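Local coordinates for mRNA export protein (Chaetomium thermophilum, PDB 4WPM) that probably takes part in carrying mRNA from the nucleus to the cytoplasm, represented here by its RNA recognition motif domain, at residues D45-K50 with Q77-L82; Y66-V71 with E95-P100; R41-F46 with A90-E95. All blocks are in the same frame, centred on the assembly; numbering follows the deposited sequence.

Interaction 1. Residues D45-K50 with Q77-L82; sequences DFLERK and QHLLRL. With SO4 (sulfate ion), chain E.
L47 and L79 bring their CA atoms to 7.0 Å and K50 and L82 theirs to 7.7 Å, where helices 40-51 and 73-81 of the RNA recognition motif pack together on one face of the β-sheet. The contact is apolar and small. The L47 and L79 side chains meet at roughly a right angle, CD2 of L79 resting 3.9 Å from CB of L47. L82, in the turn after the helix, touches with both methyls of its fork: L82 CD1 lies 3.8 Å from L47 CD2 and also touches K50 CB, while L82 CD2 presses on K50 CG at a tight 3.4 Å. K50 can offer its inner methylenes because its chain, with CG anti to the backbone N, bends at chi2 (66°) and takes the ammonium away from the leucine. L57 touches L79, and F85 lies against K50. On the outer side of helix 40-51, R49 NE makes a salt bridge to D45 OD2, coming from above the carboxylate plane. On the far side of the other helix sits a sulfate, probably from the crystallisation liquor, to whose O1 Q77 NE2 donates a hydrogen bond at 2.8 Å.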
loop_
_atom_site.group_PDB
_atom_site.type_symbol
_atom_site.label_atom_id
_atom_site.label_comp_id
_atom_site.label_asym_id
_atom_site.label_seq_id
_atom_site.Cartn_x
_atom_site.Cartn_y
_atom_site.Cartn_z
ATOM N N ASP A 45 5.989 -5.012 -18.054
ATOM C CA ASP A 45 6.140 -5.892 -19.205
ATOM C C ASP A 45 5.090 -6.995 -19.152
ATOM O O ASP A 45 4.491 -7.344 -20.168
ATOM C CB ASP A 45 7.546 -6.493 -19.245
ATOM C CG ASP A 45 7.760 -7.394 -20.445
ATOM O OD1 ASP A 45 8.080 -6.871 -21.533
ATOM O OD2 ASP A 45 7.609 -8.625 -20.300
ATOM N N PHE A 46 4.869 -7.537 -17.958
ATOM C CA PHE A 46 3.870 -8.580 -17.758
ATOM C C PHE A 46 2.458 -8.071 -18.031
ATOM O O PHE A 46 1.649 -8.763 -18.650
ATOM C CB PHE A 46 3.959 -9.132 -16.333
ATOM C CG PHE A 46 2.736 -9.886 -15.896
ATOM C CD1 PHE A 46 2.510 -11.181 -16.332
ATOM C CD2 PHE A 46 1.812 -9.299 -15.047
ATOM C CE1 PHE A 46 1.386 -11.876 -15.929
ATOM C CE2 PHE A 46 0.686 -9.989 -14.642
ATOM C CZ PHE A 46 0.472 -11.279 -15.083
ATOM N N LEU A 47 2.165 -6.859 -17.570
ATOM C CA LEU A 47 0.845 -6.264 -17.754
ATOM C C LEU A 47 0.535 -6.020 -19.227
ATOM O O LEU A 47 -0.588 -6.245 -19.679
ATOM C CB LEU A 47 0.738 -4.948 -16.981
ATOM C CG LEU A 47 0.768 -5.043 -15.454
ATOM C CD1 LEU A 47 0.851 -3.656 -14.837
ATOM C CD2 LEU A 47 -0.450 -5.788 -14.929
ATOM N N GLU A 48 1.534 -5.556 -19.971
ATOM C CA GLU A 48 1.366 -5.286 -21.393
ATOM C C GLU A 48 1.031 -6.553 -22.176
ATOM O O GLU A 48 0.144 -6.549 -23.030
ATOM C CB GLU A 48 2.633 -4.642 -21.964
ATOM C CG GLU A 48 2.872 -3.218 -21.481
ATOM C CD GLU A 48 4.206 -2.656 -21.937
ATOM O OE1 GLU A 48 5.126 -3.451 -22.222
ATOM O OE2 GLU A 48 4.336 -1.415 -22.007
ATOM N N ARG A 49 1.744 -7.636 -21.881
ATOM C CA ARG A 49 1.538 -8.901 -22.578
ATOM C C ARG A 49 0.201 -9.542 -22.204
ATOM O O ARG A 49 -0.494 -10.087 -23.061
ATOM C CB ARG A 49 2.683 -9.870 -22.274
ATOM C CG ARG A 49 4.043 -9.380 -22.745
ATOM C CD ARG A 49 5.142 -10.386 -22.448
ATOM N NE ARG A 49 5.367 -10.549 -21.011
ATOM C CZ ARG A 49 5.169 -11.679 -20.331
ATOM N NH1 ARG A 49 5.403 -11.711 -19.027
ATOM N NH2 ARG A 49 4.747 -12.785 -20.938
ATOM N N LYS A 50 -0.152 -9.473 -20.924
ATOM C CA LYS A 50 -1.349 -10.137 -20.412
ATOM C C LYS A 50 -2.634 -9.488 -20.917
ATOM O O LYS A 50 -3.646 -10.163 -21.106
ATOM C CB LYS A 50 -1.339 -10.148 -18.882
ATOM C CG LYS A 50 -2.268 -11.184 -18.261
ATOM C CD LYS A 50 -1.833 -12.609 -18.565
ATOM C CE LYS A 50 -2.729 -13.619 -17.868
ATOM N NZ LYS A 50 -2.703 -14.945 -18.543
ATOM N N GLN A 77 -9.202 -0.112 -18.456
ATOM C CA GLN A 77 -10.145 -1.225 -18.389
ATOM C C GLN A 77 -9.452 -2.574 -18.554
ATOM O O GLN A 77 -9.772 -3.531 -17.847
ATOM C CB GLN A 77 -11.227 -1.066 -19.459
ATOM C CG GLN A 77 -12.438 -1.959 -19.247
ATOM C CD GLN A 77 -13.500 -1.768 -20.312
ATOM O OE1 GLN A 77 -13.412 -0.857 -21.136
ATOM N NE2 GLN A 77 -14.515 -2.624 -20.295
ATOM N N HIS A 78 -8.506 -2.651 -19.482
ATOM C CA HIS A 78 -7.766 -3.888 -19.712
ATOM C C HIS A 78 -6.866 -4.218 -18.525
ATOM O O HIS A 78 -6.702 -5.384 -18.166
ATOM C CB HIS A 78 -6.954 -3.800 -21.004
ATOM C CG HIS A 78 -7.795 -3.584 -22.223
ATOM N ND1 HIS A 78 -7.712 -2.446 -22.998
ATOM C CD2 HIS A 78 -8.746 -4.360 -22.795
ATOM C CE1 HIS A 78 -8.572 -2.535 -23.998
ATOM N NE2 HIS A 78 -9.211 -3.685 -23.898
ATOM N N LEU A 79 -6.280 -3.188 -17.921
ATOM C CA LEU A 79 -5.455 -3.375 -16.733
ATOM C C LEU A 79 -6.313 -3.840 -15.562
ATOM O O LEU A 79 -5.899 -4.694 -14.777
ATOM C CB LEU A 79 -4.727 -2.079 -16.366
ATOM C CG LEU A 79 -3.545 -1.667 -17.247
ATOM C CD1 LEU A 79 -3.112 -0.250 -16.913
ATOM C CD2 LEU A 79 -2.382 -2.632 -17.073
ATOM N N LEU A 80 -7.511 -3.273 -15.450
ATOM C CA LEU A 80 -8.423 -3.613 -14.365
ATOM C C LEU A 80 -8.899 -5.066 -14.445
ATOM O O LEU A 80 -9.223 -5.668 -13.421
ATOM C CB LEU A 80 -9.622 -2.659 -14.358
ATOM C CG LEU A 80 -9.364 -1.256 -13.796
ATOM C CD1 LEU A 80 -10.560 -0.348 -14.043
ATOM C CD2 LEU A 80 -9.038 -1.307 -12.308
ATOM N N ARG A 81 -8.950 -5.627 -15.651
ATOM C CA ARG A 81 -9.318 -7.034 -15.805
ATOM C C ARG A 81 -8.309 -7.952 -15.130
ATOM O O ARG A 81 -8.660 -9.039 -14.670
ATOM C CB ARG A 81 -9.451 -7.426 -17.281
ATOM C CG ARG A 81 -10.828 -7.171 -17.859
ATOM C CD ARG A 81 -10.939 -7.628 -19.309
ATOM N NE ARG A 81 -12.170 -7.150 -19.933
ATOM C CZ ARG A 81 -12.625 -7.557 -21.114
ATOM N NH1 ARG A 81 -11.958 -8.462 -21.818
ATOM N NH2 ARG A 81 -13.759 -7.062 -21.590
ATOM N N LEU A 82 -7.058 -7.514 -15.073
ATOM C CA LEU A 82 -5.992 -8.327 -14.505
ATOM C C LEU A 82 -5.982 -8.263 -12.978
ATOM O O LEU A 82 -5.104 -8.837 -12.336
ATOM C CB LEU A 82 -4.636 -7.891 -15.060
ATOM C CG LEU A 82 -4.531 -7.863 -16.588
ATOM C CD1 LEU A 82 -3.155 -7.383 -17.021
ATOM C CD2 LEU A 82 -4.837 -9.232 -17.185
HETATM S S SO4 E . -14.287 -5.821 -17.861
HETATM O O1 SO4 E . -14.894 -5.074 -18.958
HETATM O O2 SO4 E . -15.259 -5.992 -16.785
HETATM O O3 SO4 E . -13.864 -7.134 -18.337
HETATM O O4 SO4 E . -13.133 -5.083 -17.361
#

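Interaction 2. Residues Y66-V71 with E95-P100; sequences YVWLKV and EETNEP. With SO4 (sulfate ion), chain C.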
loop_
_atom_site.group_PDB
_atom_site.type_symbol
_atom_site.label_atom_id
_atom_site.label_comp_id
_atom_site.label_asym_id
_atom_site.label_seq_id
_atom_site.Cartn_x
_atom_site.Cartn_y
_atom_site.Cartn_z
ATOM N N TYR A 66 2.934 0.252 -3.184
ATOM C CA TYR A 66 2.121 0.436 -4.380
ATOM C C TYR A 66 2.947 0.745 -5.622
ATOM O O TYR A 66 4.032 1.323 -5.537
ATOM C CB TYR A 66 1.115 1.570 -4.167
ATOM C CG TYR A 66 -0.048 1.215 -3.272
ATOM C CD1 TYR A 66 -1.121 0.482 -3.759
ATOM C CD2 TYR A 66 -0.079 1.621 -1.946
ATOM C CE1 TYR A 66 -2.191 0.159 -2.948
ATOM C CE2 TYR A 66 -1.145 1.302 -1.127
ATOM C CZ TYR A 66 -2.199 0.570 -1.634
ATOM O OH TYR A 66 -3.264 0.249 -0.825
ATOM N N VAL A 67 2.413 0.346 -6.772
ATOM C CA VAL A 67 2.909 0.793 -8.066
ATOM C C VAL A 67 1.862 1.702 -8.698
ATOM O O VAL A 67 0.697 1.321 -8.827
ATOM C CB VAL A 67 3.218 -0.388 -9.010
ATOM C CG1 VAL A 67 3.595 0.112 -10.404
ATOM C CG2 VAL A 67 4.321 -1.257 -8.439
ATOM N N TRP A 68 2.282 2.900 -9.091
ATOM C CA TRP A 68 1.379 3.884 -9.674
ATOM C C TRP A 68 1.589 3.938 -11.180
ATOM O O TRP A 68 2.725 3.938 -11.645
ATOM C CB TRP A 68 1.611 5.267 -9.060
ATOM C CG TRP A 68 1.382 5.326 -7.580
ATOM C CD1 TRP A 68 2.177 4.800 -6.603
ATOM C CD2 TRP A 68 0.287 5.959 -6.907
ATOM N NE1 TRP A 68 1.641 5.061 -5.365
ATOM C CE2 TRP A 68 0.482 5.772 -5.524
ATOM C CE3 TRP A 68 -0.840 6.663 -7.341
ATOM C CZ2 TRP A 68 -0.410 6.263 -4.572
ATOM C CZ3 TRP A 68 -1.724 7.150 -6.393
ATOM C CH2 TRP A 68 -1.503 6.948 -5.025
ATOM N N LEU A 69 0.493 3.966 -11.933
ATOM C CA LEU A 69 0.558 4.068 -13.388
ATOM C C LEU A 69 -0.412 5.124 -13.895
ATOM O O LEU A 69 -1.559 5.194 -13.452
ATOM C CB LEU A 69 0.247 2.721 -14.046
ATOM C CG LEU A 69 1.194 1.569 -13.715
ATOM C CD1 LEU A 69 0.668 0.273 -14.305
ATOM C CD2 LEU A 69 2.591 1.865 -14.228
ATOM N N LYS A 70 0.064 5.944 -14.829
ATOM C CA LYS A 70 -0.768 6.943 -15.482
ATOM C C LYS A 70 -1.077 6.489 -16.908
ATOM O O LYS A 70 -0.169 6.348 -17.729
ATOM C CB LYS A 70 -0.058 8.298 -15.468
ATOM C CG LYS A 70 -0.981 9.495 -15.331
ATOM C CD LYS A 70 -0.182 10.759 -15.049
ATOM C CE LYS A 70 -1.084 11.930 -14.696
ATOM N NZ LYS A 70 -0.404 13.240 -14.898
ATOM N N VAL A 71 -2.356 6.257 -17.193
ATOM C CA VAL A 71 -2.780 5.688 -18.471
ATOM C C VAL A 71 -4.091 6.306 -18.953
ATOM O O VAL A 71 -4.817 6.918 -18.170
ATOM C CB VAL A 71 -2.959 4.156 -18.371
ATOM C CG1 VAL A 71 -1.647 3.487 -17.984
ATOM C CG2 VAL A 71 -4.056 3.804 -17.369
ATOM N N GLU A 95 -6.456 -1.204 -8.906
ATOM C CA GLU A 95 -7.578 -0.296 -8.670
ATOM C C GLU A 95 -7.381 1.074 -9.315
ATOM O O GLU A 95 -6.259 1.571 -9.421
ATOM C CB GLU A 95 -7.819 -0.124 -7.170
ATOM C CG GLU A 95 -8.042 -1.430 -6.426
ATOM C CD GLU A 95 -8.297 -1.222 -4.946
ATOM O OE1 GLU A 95 -7.776 -0.235 -4.383
ATOM O OE2 GLU A 95 -9.020 -2.044 -4.345
ATOM N N GLU A 96 -8.487 1.674 -9.744
ATOM C CA GLU A 96 -8.490 3.056 -10.210
ATOM C C GLU A 96 -8.683 3.989 -9.018
ATOM O O GLU A 96 -9.389 3.652 -8.067
ATOM C CB GLU A 96 -9.596 3.280 -11.243
ATOM C CG GLU A 96 -9.510 4.619 -11.955
ATOM C CD GLU A 96 -10.681 4.863 -12.885
ATOM O OE1 GLU A 96 -11.182 3.887 -13.484
ATOM O OE2 GLU A 96 -11.102 6.032 -13.021
ATOM N N THR A 97 -8.047 5.157 -9.070
ATOM C CA THR A 97 -8.109 6.114 -7.971
ATOM C C THR A 97 -8.049 7.555 -8.465
ATOM O O THR A 97 -7.462 7.836 -9.511
ATOM C CB THR A 97 -6.956 5.893 -6.972
ATOM O OG1 THR A 97 -7.123 6.757 -5.841
ATOM C CG2 THR A 97 -5.607 6.170 -7.630
ATOM N N ASN A 98 -8.661 8.461 -7.706
ATOM C CA ASN A 98 -8.557 9.888 -7.983
ATOM C C ASN A 98 -7.473 10.535 -7.124
ATOM O O ASN A 98 -7.332 11.758 -7.107
ATOM C CB ASN A 98 -9.903 10.584 -7.753
ATOM C CG ASN A 98 -10.464 10.349 -6.359
ATOM O OD1 ASN A 98 -9.723 10.218 -5.385
ATOM N ND2 ASN A 98 -11.786 10.304 -6.260
ATOM N N GLU A 99 -6.711 9.709 -6.413
ATOM C CA GLU A 99 -5.584 10.196 -5.628
ATOM C C GLU A 99 -4.542 10.811 -6.554
ATOM O O GLU A 99 -4.309 10.296 -7.647
ATOM C CB GLU A 99 -4.959 9.063 -4.813
ATOM C CG GLU A 99 -5.708 8.710 -3.544
ATOM C CD GLU A 99 -5.155 7.465 -2.875
ATOM O OE1 GLU A 99 -5.916 6.487 -2.717
ATOM O OE2 GLU A 99 -3.965 7.468 -2.496
ATOM N N PRO A 100 -3.910 11.917 -6.127
ATOM C CA PRO A 100 -2.851 12.473 -6.975
ATOM C C PRO A 100 -1.627 11.566 -7.028
ATOM O O PRO A 100 -1.253 10.977 -6.014
ATOM C CB PRO A 100 -2.517 13.805 -6.295
ATOM C CG PRO A 100 -2.921 13.617 -4.873
ATOM C CD PRO A 100 -4.111 12.705 -4.898
HETATM S S SO4 C . -10.175 6.232 -4.430
HETATM O O1 SO4 C . -10.914 6.653 -3.243
HETATM O O2 SO4 C . -10.944 5.218 -5.145
HETATM O O3 SO4 C . -9.958 7.385 -5.300
HETATM O O4 SO4 C . -8.885 5.674 -4.033
#
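T97 is the first residue of 95-100 to meet W68, its CG2 standing 4.2 Å from W68 CZ3 and oblique to the indole. The two strands are not neighbours: 20-25 runs between them, and the side chain of K23 touches both W68 and T97 on the sheet face turned away from the helices. With OG1 anti to the backbone N (chi1 -174°), T97 accepts from E99 N at 3.0 Å, an ST turn that bends the chain as it leaves the sheet; T97 OG1 also donates to sulfate O4 at 2.7 Å. Without the hydroxyl and CG2, as with an alanine here, the E99 amide would probably lose its acceptor, the sulfate a donor, and a gap would be likely to open beside the indole. N98 N follows with a nearly straight bond (169°) to sulfate O3. E99 then crosses the tryptophan at about a right angle, its carboxylate plane 79° from the ring; E99 OE2 lies at the indole edge, 3.6 Å from W68 CH2. P100 O packs obliquely, 3.9 Å from W68 CZ3, and M101 and P102 also touch W68. E99 OE2 near CH2 suggests weak electrostatic attraction to the slightly positive C-H rim, added to ordinary packing.

Interaction 3. Residues R41-F46 with A90-E95; sequences RSLLDF and ATLTIE. With SO4 (sulfate ion), chain D.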
loop_
_atom_site.group_PDB
_atom_site.type_symbol
_atom_site.label_atom_id
_atom_site.label_comp_id
_atom_site.label_asym_id
_atom_site.label_seq_id
_atom_site.Cartn_x
_atom_site.Cartn_y
_atom_site.Cartn_z
ATOM N N ARG A 41 9.846 -2.864 -13.943
ATOM C CA ARG A 41 9.903 -3.090 -15.382
ATOM C C ARG A 41 9.320 -4.444 -15.772
ATOM O O ARG A 41 8.567 -4.547 -16.741
ATOM C CB ARG A 41 11.351 -2.991 -15.867
ATOM C CG ARG A 41 11.521 -3.046 -17.377
ATOM C CD ARG A 41 12.543 -4.098 -17.776
ATOM N NE ARG A 41 12.018 -5.454 -17.635
ATOM C CZ ARG A 41 12.750 -6.559 -17.741
ATOM N NH1 ARG A 41 14.052 -6.481 -17.987
ATOM N NH2 ARG A 41 12.180 -7.747 -17.598
ATOM N N SER A 42 9.672 -5.481 -15.018
ATOM C CA SER A 42 9.165 -6.822 -15.285
ATOM C C SER A 42 7.649 -6.879 -15.107
ATOM O O SER A 42 6.958 -7.602 -15.825
ATOM C CB SER A 42 9.842 -7.843 -14.369
ATOM O OG SER A 42 9.487 -7.634 -13.013
ATOM N N LEU A 43 7.140 -6.111 -14.148
ATOM C CA LEU A 43 5.703 -6.041 -13.903
ATOM C C LEU A 43 4.970 -5.385 -15.068
ATOM O O LEU A 43 3.987 -5.925 -15.571
ATOM C CB LEU A 43 5.416 -5.276 -12.606
ATOM C CG LEU A 43 3.952 -4.914 -12.333
ATOM C CD1 LEU A 43 3.115 -6.166 -12.128
ATOM C CD2 LEU A 43 3.846 -3.993 -11.129
ATOM N N LEU A 44 5.446 -4.217 -15.489
ATOM C CA LEU A 44 4.805 -3.494 -16.581
ATOM C C LEU A 44 4.877 -4.309 -17.864
ATOM O O LEU A 44 3.942 -4.309 -18.661
ATOM C CB LEU A 44 5.452 -2.122 -16.785
ATOM C CG LEU A 44 5.503 -1.203 -15.560
ATOM C CD1 LEU A 44 5.810 0.228 -15.979
ATOM C CD2 LEU A 44 4.220 -1.267 -14.739
ATOM N N ASP A 45 5.989 -5.012 -18.054
ATOM C CA ASP A 45 6.140 -5.892 -19.205
ATOM C C ASP A 45 5.090 -6.995 -19.152
ATOM O O ASP A 45 4.491 -7.344 -20.168
ATOM C CB ASP A 45 7.546 -6.493 -19.245
ATOM C CG ASP A 45 7.760 -7.394 -20.445
ATOM O OD1 ASP A 45 8.080 -6.871 -21.533
ATOM O OD2 ASP A 45 7.609 -8.625 -20.300
ATOM N N PHE A 46 4.869 -7.537 -17.958
ATOM C CA PHE A 46 3.870 -8.580 -17.758
ATOM C C PHE A 46 2.458 -8.071 -18.031
ATOM O O PHE A 46 1.649 -8.763 -18.650
ATOM C CB PHE A 46 3.959 -9.132 -16.333
ATOM C CG PHE A 46 2.736 -9.886 -15.896
ATOM C CD1 PHE A 46 2.510 -11.181 -16.332
ATOM C CD2 PHE A 46 1.812 -9.299 -15.047
ATOM C CE1 PHE A 46 1.386 -11.876 -15.929
ATOM C CE2 PHE A 46 0.686 -9.989 -14.642
ATOM C CZ PHE A 46 0.472 -11.279 -15.083
ATOM N N ALA A 90 2.631 -13.684 -6.482
ATOM C CA ALA A 90 1.912 -12.752 -5.615
ATOM C C ALA A 90 0.617 -12.279 -6.266
ATOM O O ALA A 90 0.589 -11.968 -7.458
ATOM C CB ALA A 90 2.794 -11.563 -5.271
ATOM N N THR A 91 -0.449 -12.219 -5.476
ATOM C CA THR A 91 -1.742 -11.759 -5.967
ATOM C C THR A 91 -1.739 -10.245 -6.142
ATOM O O THR A 91 -1.378 -9.505 -5.226
ATOM C CB THR A 91 -2.885 -12.157 -5.010
ATOM O OG1 THR A 91 -2.911 -13.579 -4.851
ATOM C CG2 THR A 91 -4.233 -11.685 -5.544
ATOM N N LEU A 92 -2.147 -9.795 -7.326
ATOM C CA LEU A 92 -2.194 -8.372 -7.637
ATOM C C LEU A 92 -3.572 -7.778 -7.358
ATOM O O LEU A 92 -4.593 -8.351 -7.742
ATOM C CB LEU A 92 -1.817 -8.129 -9.101
ATOM C CG LEU A 92 -0.369 -8.401 -9.527
ATOM C CD1 LEU A 92 -0.152 -7.923 -10.954
ATOM C CD2 LEU A 92 0.641 -7.752 -8.587
ATOM N N THR A 93 -3.588 -6.630 -6.686
ATOM C CA THR A 93 -4.809 -5.853 -6.506
ATOM C C THR A 93 -4.673 -4.583 -7.332
ATOM O O THR A 93 -3.868 -3.708 -7.006
ATOM C CB THR A 93 -5.057 -5.496 -5.028
ATOM O OG1 THR A 93 -5.008 -6.685 -4.228
ATOM C CG2 THR A 93 -6.411 -4.822 -4.853
ATOM N N ILE A 94 -5.462 -4.485 -8.397
ATOM C CA ILE A 94 -5.380 -3.351 -9.306
ATOM C C ILE A 94 -6.639 -2.498 -9.165
ATOM O O ILE A 94 -7.754 -3.006 -9.289
ATOM C CB ILE A 94 -5.219 -3.828 -10.766
ATOM C CG1 ILE A 94 -4.139 -4.917 -10.846
ATOM C CG2 ILE A 94 -4.961 -2.640 -11.692
ATOM C CD1 ILE A 94 -3.876 -5.444 -12.241
ATOM N N GLU A 95 -6.456 -1.204 -8.906
ATOM C CA GLU A 95 -7.578 -0.296 -8.670
ATOM C C GLU A 95 -7.381 1.074 -9.315
ATOM O O GLU A 95 -6.259 1.571 -9.421
ATOM C CB GLU A 95 -7.819 -0.124 -7.170
ATOM C CG GLU A 95 -8.042 -1.430 -6.426
ATOM C CD GLU A 95 -8.297 -1.222 -4.946
ATOM O OE1 GLU A 95 -7.776 -0.235 -4.383
ATOM O OE2 GLU A 95 -9.020 -2.044 -4.345
HETATM S S SO4 D . -0.292 -13.300 -1.692
HETATM O O1 SO4 D . 0.116 -12.312 -2.687
HETATM O O2 SO4 D . -1.641 -13.770 -1.994
HETATM O O3 SO4 D . -0.276 -12.690 -0.366
HETATM O O4 SO4 D . 0.634 -14.429 -1.720
#
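The F46 ring meets L92 obliquely, through CE2 at 4.3 Å from L92 CD1, while R49 NH1 lies in plane at its edge and the ring of Y87 meets it with the planes about 35° apart. This is core packing of the RNA recognition motif, with helix 40-51 laid against the last long strand, 90-97, at the place where that strand is interrupted. The same L92 CD1 also touches L43, whose CD1 is 3.9 Å away, so one methyl serves two residues a helical turn apart. The two leucine side chains run alongside one another, pointing opposite ways. L43 reaches across with CG anti to the backbone N (chi1 170°), which carries CD1 over a gap of 10.3 Å between the L43 and L92 CA atoms. Y87 touches both leucines, and its OH is hydrogen-bonded to S42 OG; L43 leans as well on V67 of strand 66-71. T93 turns to the other face of the sheet and packs on Q77 of the second subunit. Beside L92, T91 binds a sulfate twice: T91 OG1 donates to sulfate O2 at 3.1 Å, and T91 N to sulfate O1 at 2.8 Å.

In the fold
From the N terminus, helix 40-51 comes first and starts two contacts: interaction 3 from 41-46 and interaction 1 from the overlapping 45-50. Interaction 1 closes at 77-82, joining the two helices, and lies inside the longer loop that interaction 3 closes at 90-95, where the helix meets the last long strand. Interaction 2 starts on strand 66-71, within both loops, and ends at 95-100, overlapping the outer loop at E95 and running past it, so it crosses each. The layers are tied as well: L47 packs on L69 and L43 on V67, while W68, between V67 and L69 in sequence, serves the opposite sheet face. I94 CD1 packs against L79 and L82. Interactions 2 and 3 touch the second subunit.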